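Local coordinates for protein LEOA (Escherichia coli, PDB 4AUR) that is a bacterial dynamin GTPase of enterotoxigenic strains, probably coupling GTP binding and hydrolysis to movements of a long helical domain, at residues Lys5-Glu10 and Thr263-Val268; Ser17-Arg22 and Ser44-Ile49. All coordinates share one frame; numbering follows the deposited sequence.

In the fold
The chain opens with helix 3-30, and both contacts are made along it. Near its start, residues 5-10 meet residues 263-268 of helix 250-273 in interaction 1, closing a long loop that takes in the whole mixed sheet carrying the P-loop-like segment after strand 54-60. Farther along the same helix, residues 17-22 pack in interaction 2 on residues 44-49 of helix 38-51, closing a short loop that falls within the long one. Their centres lie 14 Å apart and their nearest atoms about 6 Å apart, so the two contacts do not touch. Interaction 2 holds the N-terminal hairpin together; interaction 1 ties its first helix to helix 250-273, which leads toward the long helix 275-343.

Interaction 1. Residues Lys5-Glu10 and Thr263-Val268; sequences KQFSIE and TNVPEV
Glu10 and Phe7 meet Val265 and Pro266 in a small, mainly apolar helix-helix contact, where the first helix of the chain lies beside helix 250-273 near the GTPase-like sheet domain. The short axes approach to 9.4 Å and cross at -44°, and Glu10 faces Val265 at the nearest point of the backbones.

Val265 is the centre. Its branched side chain sends both methyls toward helix 3-30: CG1 lies 3.6 Å from Glu10 CB, while CG2 comes 4.1 Å from Phe7 CD1 and approaches the ring obliquely. The CB bond of Phe7 points neither toward helix 250-273 nor away from it, but a chi1 of 172° brings the ring end nearer. The two side chains cross at about a right angle. His139 packs edge-to-face with Phe7; a broad ring suits this buried place, since it can touch Val265 and His139 at once.

Glu10 touches through two parts of its side chain. Its CB is laid on Val265, and a bend at chi2 (-48°) carries the carboxylate round to Pro266, where OE1 rests 3.7 Å from the proline CG. Pro266 has no N-H to give to the preceding turn, and the helix is kinked there.

With neither hydrogen bonds nor salt bridges joining the two segments, the attachment rests on shape and van der Waals contact; partly exposed and also touching Lys262, Glu10 can keep its charged end at the border.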
loop_
_atom_site.group_PDB
_atom_site.type_symbol
_atom_site.label_atom_id
_atom_site.label_comp_id
_atom_site.label_asym_id
_atom_site.label_seq_id
_atom_site.Cartn_x
_atom_site.Cartn_y
_atom_site.Cartn_z
ATOM N N LYS A 5 -39.626 7.178 11.205
ATOM C CA LYS A 5 -38.394 7.299 11.984
ATOM C C LYS A 5 -37.230 6.661 11.226
ATOM O O LYS A 5 -36.094 7.105 11.356
ATOM C CB LYS A 5 -38.542 6.645 13.364
ATOM C CG LYS A 5 -37.417 6.974 14.346
ATOM C CD LYS A 5 -37.396 5.999 15.523
ATOM C CE LYS A 5 -36.022 5.913 16.183
ATOM N NZ LYS A 5 -35.937 4.845 17.230
ATOM N N GLN A 6 -37.519 5.613 10.454
ATOM C CA GLN A 6 -36.507 4.908 9.693
ATOM C C GLN A 6 -36.082 5.786 8.566
ATOM O O GLN A 6 -34.917 5.855 8.238
ATOM C CB GLN A 6 -37.056 3.614 9.127
ATOM C CG GLN A 6 -36.019 2.753 8.434
ATOM C CD GLN A 6 -35.051 2.083 9.399
ATOM O OE1 GLN A 6 -33.868 2.422 9.434
ATOM N NE2 GLN A 6 -35.548 1.126 10.181
ATOM N N PHE A 7 -37.042 6.475 7.970
ATOM C CA PHE A 7 -36.731 7.329 6.872
ATOM C C PHE A 7 -35.889 8.446 7.424
ATOM O O PHE A 7 -34.736 8.594 7.066
ATOM C CB PHE A 7 -37.995 7.865 6.218
ATOM C CG PHE A 7 -37.738 8.904 5.181
ATOM C CD1 PHE A 7 -37.485 8.540 3.886
ATOM C CD2 PHE A 7 -37.735 10.246 5.513
ATOM C CE1 PHE A 7 -37.243 9.498 2.922
ATOM C CE2 PHE A 7 -37.503 11.216 4.553
ATOM C CZ PHE A 7 -37.253 10.844 3.253
ATOM N N SER A 8 -36.450 9.198 8.349
ATOM C CA SER A 8 -35.741 10.340 8.898
ATOM C C SER A 8 -34.296 9.972 9.245
ATOM O O SER A 8 -33.401 10.774 9.009
ATOM C CB SER A 8 -36.461 10.841 10.132
ATOM O OG SER A 8 -36.296 9.873 11.135
ATOM N N ILE A 9 -34.101 8.765 9.795
ATOM C CA ILE A 9 -32.778 8.205 10.105
ATOM C C ILE A 9 -31.947 7.931 8.867
ATOM O O ILE A 9 -30.752 8.245 8.832
ATOM C CB ILE A 9 -32.870 6.851 10.853
ATOM C CG1 ILE A 9 -33.267 7.049 12.306
ATOM C CG2 ILE A 9 -31.538 6.095 10.828
ATOM C CD1 ILE A 9 -33.791 5.780 12.968
ATOM N N GLU A 10 -32.547 7.287 7.873
ATOM C CA GLU A 10 -31.828 7.023 6.630
ATOM C C GLU A 10 -31.529 8.321 5.916
ATOM O O GLU A 10 -30.458 8.452 5.357
ATOM C CB GLU A 10 -32.552 6.019 5.737
ATOM C CG GLU A 10 -32.523 4.602 6.300
ATOM C CD GLU A 10 -31.134 4.131 6.771
ATOM O OE1 GLU A 10 -30.115 4.337 6.056
ATOM O OE2 GLU A 10 -31.053 3.533 7.871
ATOM N N THR A 263 -32.275 0.156 3.154
ATOM C CA THR A 263 -31.316 -0.021 2.088
ATOM C C THR A 263 -31.500 0.957 0.940
ATOM O O THR A 263 -30.536 1.465 0.392
ATOM C CB THR A 263 -31.451 -1.415 1.455
ATOM O OG1 THR A 263 -31.962 -2.356 2.410
ATOM C CG2 THR A 263 -30.088 -1.877 0.943
ATOM N N ASN A 264 -32.744 1.198 0.561
ATOM C CA ASN A 264 -33.041 1.878 -0.683
ATOM C C ASN A 264 -33.137 3.408 -0.553
ATOM O O ASN A 264 -33.014 4.125 -1.550
ATOM C CB ASN A 264 -34.329 1.280 -1.263
ATOM C CG ASN A 264 -34.784 1.952 -2.547
ATOM O OD1 ASN A 264 -35.913 2.429 -2.630
ATOM N ND2 ASN A 264 -33.922 1.979 -3.558
ATOM N N VAL A 265 -33.343 3.920 0.655
ATOM C CA VAL A 265 -33.496 5.356 0.821
ATOM C C VAL A 265 -32.223 6.121 0.462
ATOM O O VAL A 265 -32.292 7.118 -0.254
ATOM C CB VAL A 265 -33.987 5.711 2.232
ATOM C CG1 VAL A 265 -33.753 7.192 2.537
ATOM C CG2 VAL A 265 -35.463 5.330 2.371
ATOM N N PRO A 266 -31.057 5.675 0.946
ATOM C CA PRO A 266 -29.854 6.377 0.508
ATOM C C PRO A 266 -29.619 6.299 -1.002
ATOM O O PRO A 266 -29.257 7.301 -1.593
ATOM C CB PRO A 266 -28.722 5.663 1.265
ATOM C CG PRO A 266 -29.370 5.105 2.465
ATOM C CD PRO A 266 -30.756 4.708 2.019
ATOM N N GLU A 267 -29.822 5.135 -1.624
ATOM C CA GLU A 267 -29.623 5.049 -3.072
ATOM C C GLU A 267 -30.573 6.052 -3.743
ATOM O O GLU A 267 -30.162 6.813 -4.585
ATOM C CB GLU A 267 -29.799 3.614 -3.638
ATOM C CG GLU A 267 -28.593 3.070 -4.445
ATOM C CD GLU A 267 -28.802 2.983 -5.971
ATOM O OE1 GLU A 267 -29.918 2.597 -6.407
ATOM O OE2 GLU A 267 -27.841 3.277 -6.749
ATOM N N VAL A 268 -31.831 6.101 -3.335
ATOM C CA VAL A 268 -32.748 7.006 -3.998
ATOM C C VAL A 268 -32.278 8.426 -3.842
ATOM O O VAL A 268 -32.231 9.144 -4.815
ATOM C CB VAL A 268 -34.199 6.867 -3.535
ATOM C CG1 VAL A 268 -35.018 8.054 -4.044
ATOM C CG2 VAL A 268 -34.786 5.565 -4.050
#

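Interaction 2. Residues Ser17-Arg22 and Ser44-Ile49; sequences SLLQLR and SAINAI
Helix segments 17-22 and 44-49 run almost antiparallel, their directions 170° apart and their axes 10.5 Å apart at closest approach, with Leu18 and Ile46 nearest in the backbone.

These two side chains slide past each other in opposite directions, so that Leu18 CB lies 3.8 Å from Ile46 CG1. Ile46 holds CG1 beside its backbone N, anti to the carbonyl carbon (chi1 -77°), and its CD1 reaches on to both Leu18 and Leu19, 3.8 Å from Leu19 CD2. Leu19 crosses it at about a right angle and closes the more exposed margin. One turn on from Ile46, Leu18 and Ile49 meet tip to tip, CD1 to CD1 at 3.8 Å. Leucine and isoleucine are bulky and branched enough to fill this axis separation with methyl and methylene contacts.

At the margin, Leu19 CD2 sits 3.6 Å above one face of the Arg22 guanidinium, offset toward its rim. Behind the hairpin, Leu18 and Ala45 touch Met275, and Ile49 touches Leu269 and Thr273.

The leucine-isoleucine interface is therefore purely dispersive and hydrophobic, and a polar link at its border is the hydrogen bond between Arg22 NH1 and Thr43 OG1.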
loop_
_atom_site.group_PDB
_atom_site.type_symbol
_atom_site.label_atom_id
_atom_site.label_comp_id
_atom_site.label_asym_id
_atom_site.label_seq_id
_atom_site.Cartn_x
_atom_site.Cartn_y
_atom_site.Cartn_z
ATOM N N SER A 17 -23.035 10.633 5.169
ATOM C CA SER A 17 -22.182 10.041 4.173
ATOM C C SER A 17 -21.698 11.097 3.168
ATOM O O SER A 17 -20.584 11.006 2.647
ATOM C CB SER A 17 -22.916 8.935 3.455
ATOM O OG SER A 17 -23.778 9.481 2.455
ATOM N N LEU A 18 -22.508 12.121 2.919
ATOM C CA LEU A 18 -22.100 13.201 2.029
ATOM C C LEU A 18 -21.175 14.202 2.702
ATOM O O LEU A 18 -20.318 14.783 2.060
ATOM C CB LEU A 18 -23.326 13.920 1.488
ATOM C CG LEU A 18 -24.084 13.193 0.400
ATOM C CD1 LEU A 18 -25.375 13.920 0.123
ATOM C CD2 LEU A 18 -23.213 13.112 -0.842
ATOM N N LEU A 19 -21.351 14.421 3.999
ATOM C CA LEU A 19 -20.377 15.228 4.723
ATOM C C LEU A 19 -19.003 14.530 4.749
ATOM O O LEU A 19 -17.983 15.182 4.636
ATOM C CB LEU A 19 -20.862 15.577 6.134
ATOM C CG LEU A 19 -22.044 16.549 6.243
ATOM C CD1 LEU A 19 -22.630 16.547 7.649
ATOM C CD2 LEU A 19 -21.679 17.966 5.885
ATOM N N GLN A 20 -18.978 13.213 4.886
ATOM C CA GLN A 20 -17.713 12.479 4.856
ATOM C C GLN A 20 -17.107 12.560 3.477
ATOM O O GLN A 20 -15.904 12.622 3.319
ATOM C CB GLN A 20 -17.934 11.019 5.194
ATOM C CG GLN A 20 -18.378 10.773 6.633
ATOM C CD GLN A 20 -19.205 9.510 6.750
ATOM O OE1 GLN A 20 -19.191 8.654 5.860
ATOM N NE2 GLN A 20 -19.931 9.386 7.845
ATOM N N LEU A 21 -17.965 12.550 2.466
ATOM C CA LEU A 21 -17.522 12.763 1.103
ATOM C C LEU A 21 -16.826 14.092 0.985
ATOM O O LEU A 21 -15.735 14.175 0.465
ATOM C CB LEU A 21 -18.698 12.689 0.141
ATOM C CG LEU A 21 -18.326 12.603 -1.335
ATOM C CD1 LEU A 21 -17.353 11.454 -1.526
ATOM C CD2 LEU A 21 -19.553 12.428 -2.200
ATOM N N ARG A 22 -17.449 15.141 1.495
ATOM C CA ARG A 22 -16.837 16.477 1.532
ATOM C C ARG A 22 -15.480 16.473 2.197
ATOM O O ARG A 22 -14.579 17.133 1.744
ATOM C CB ARG A 22 -17.756 17.462 2.245
ATOM C CG ARG A 22 -17.852 18.793 1.518
ATOM C CD ARG A 22 -19.053 19.602 1.968
ATOM N NE ARG A 22 -18.992 19.911 3.391
ATOM C CZ ARG A 22 -19.852 20.681 4.029
ATOM N NH1 ARG A 22 -20.865 21.252 3.391
ATOM N NH2 ARG A 22 -19.699 20.880 5.318
ATOM N N SER A 44 -24.701 21.624 -1.940
ATOM C CA SER A 44 -26.006 21.751 -2.610
ATOM C C SER A 44 -26.858 20.483 -2.517
ATOM O O SER A 44 -28.053 20.546 -2.206
ATOM C CB SER A 44 -25.842 22.123 -4.092
ATOM O OG SER A 44 -25.280 23.421 -4.274
ATOM N N ALA A 45 -26.266 19.331 -2.788
ATOM C CA ALA A 45 -27.029 18.089 -2.736
ATOM C C ALA A 45 -27.494 17.798 -1.321
ATOM O O ALA A 45 -28.553 17.210 -1.131
ATOM C CB ALA A 45 -26.227 16.924 -3.290
ATOM N N ILE A 46 -26.719 18.209 -0.325
ATOM C CA ILE A 46 -27.171 18.044 1.057
ATOM C C ILE A 46 -28.417 18.872 1.333
ATOM O O ILE A 46 -29.350 18.404 1.983
ATOM C CB ILE A 46 -26.087 18.412 2.060
ATOM C CG1 ILE A 46 -25.075 17.257 2.139
ATOM C CG2 ILE A 46 -26.696 18.641 3.421
ATOM C CD1 ILE A 46 -23.732 17.657 2.696
ATOM N N ASN A 47 -28.436 20.088 0.794
ATOM C CA ASN A 47 -29.540 20.989 0.995
ATOM C C ASN A 47 -30.761 20.493 0.293
ATOM O O ASN A 47 -31.836 20.457 0.880
ATOM C CB ASN A 47 -29.169 22.400 0.555
ATOM C CG ASN A 47 -28.082 22.989 1.431
ATOM O OD1 ASN A 47 -27.138 23.644 0.967
ATOM N ND2 ASN A 47 -28.191 22.715 2.714
ATOM N N ALA A 48 -30.610 20.090 -0.956
ATOM C CA ALA A 48 -31.736 19.522 -1.684
ATOM C C ALA A 48 -32.316 18.358 -0.934
ATOM O O ALA A 48 -33.522 18.200 -0.900
ATOM C CB ALA A 48 -31.310 19.078 -3.066
ATOM N N ILE A 49 -31.463 17.550 -0.318
ATOM C CA ILE A 49 -31.911 16.309 0.315
ATOM C C ILE A 49 -32.719 16.545 1.571
ATOM O O ILE A 49 -33.634 15.791 1.851
ATOM C CB ILE A 49 -30.727 15.391 0.641
ATOM C CG1 ILE A 49 -30.392 14.546 -0.583
ATOM C CG2 ILE A 49 -31.054 14.454 1.795
ATOM C CD1 ILE A 49 -29.131 13.712 -0.436
#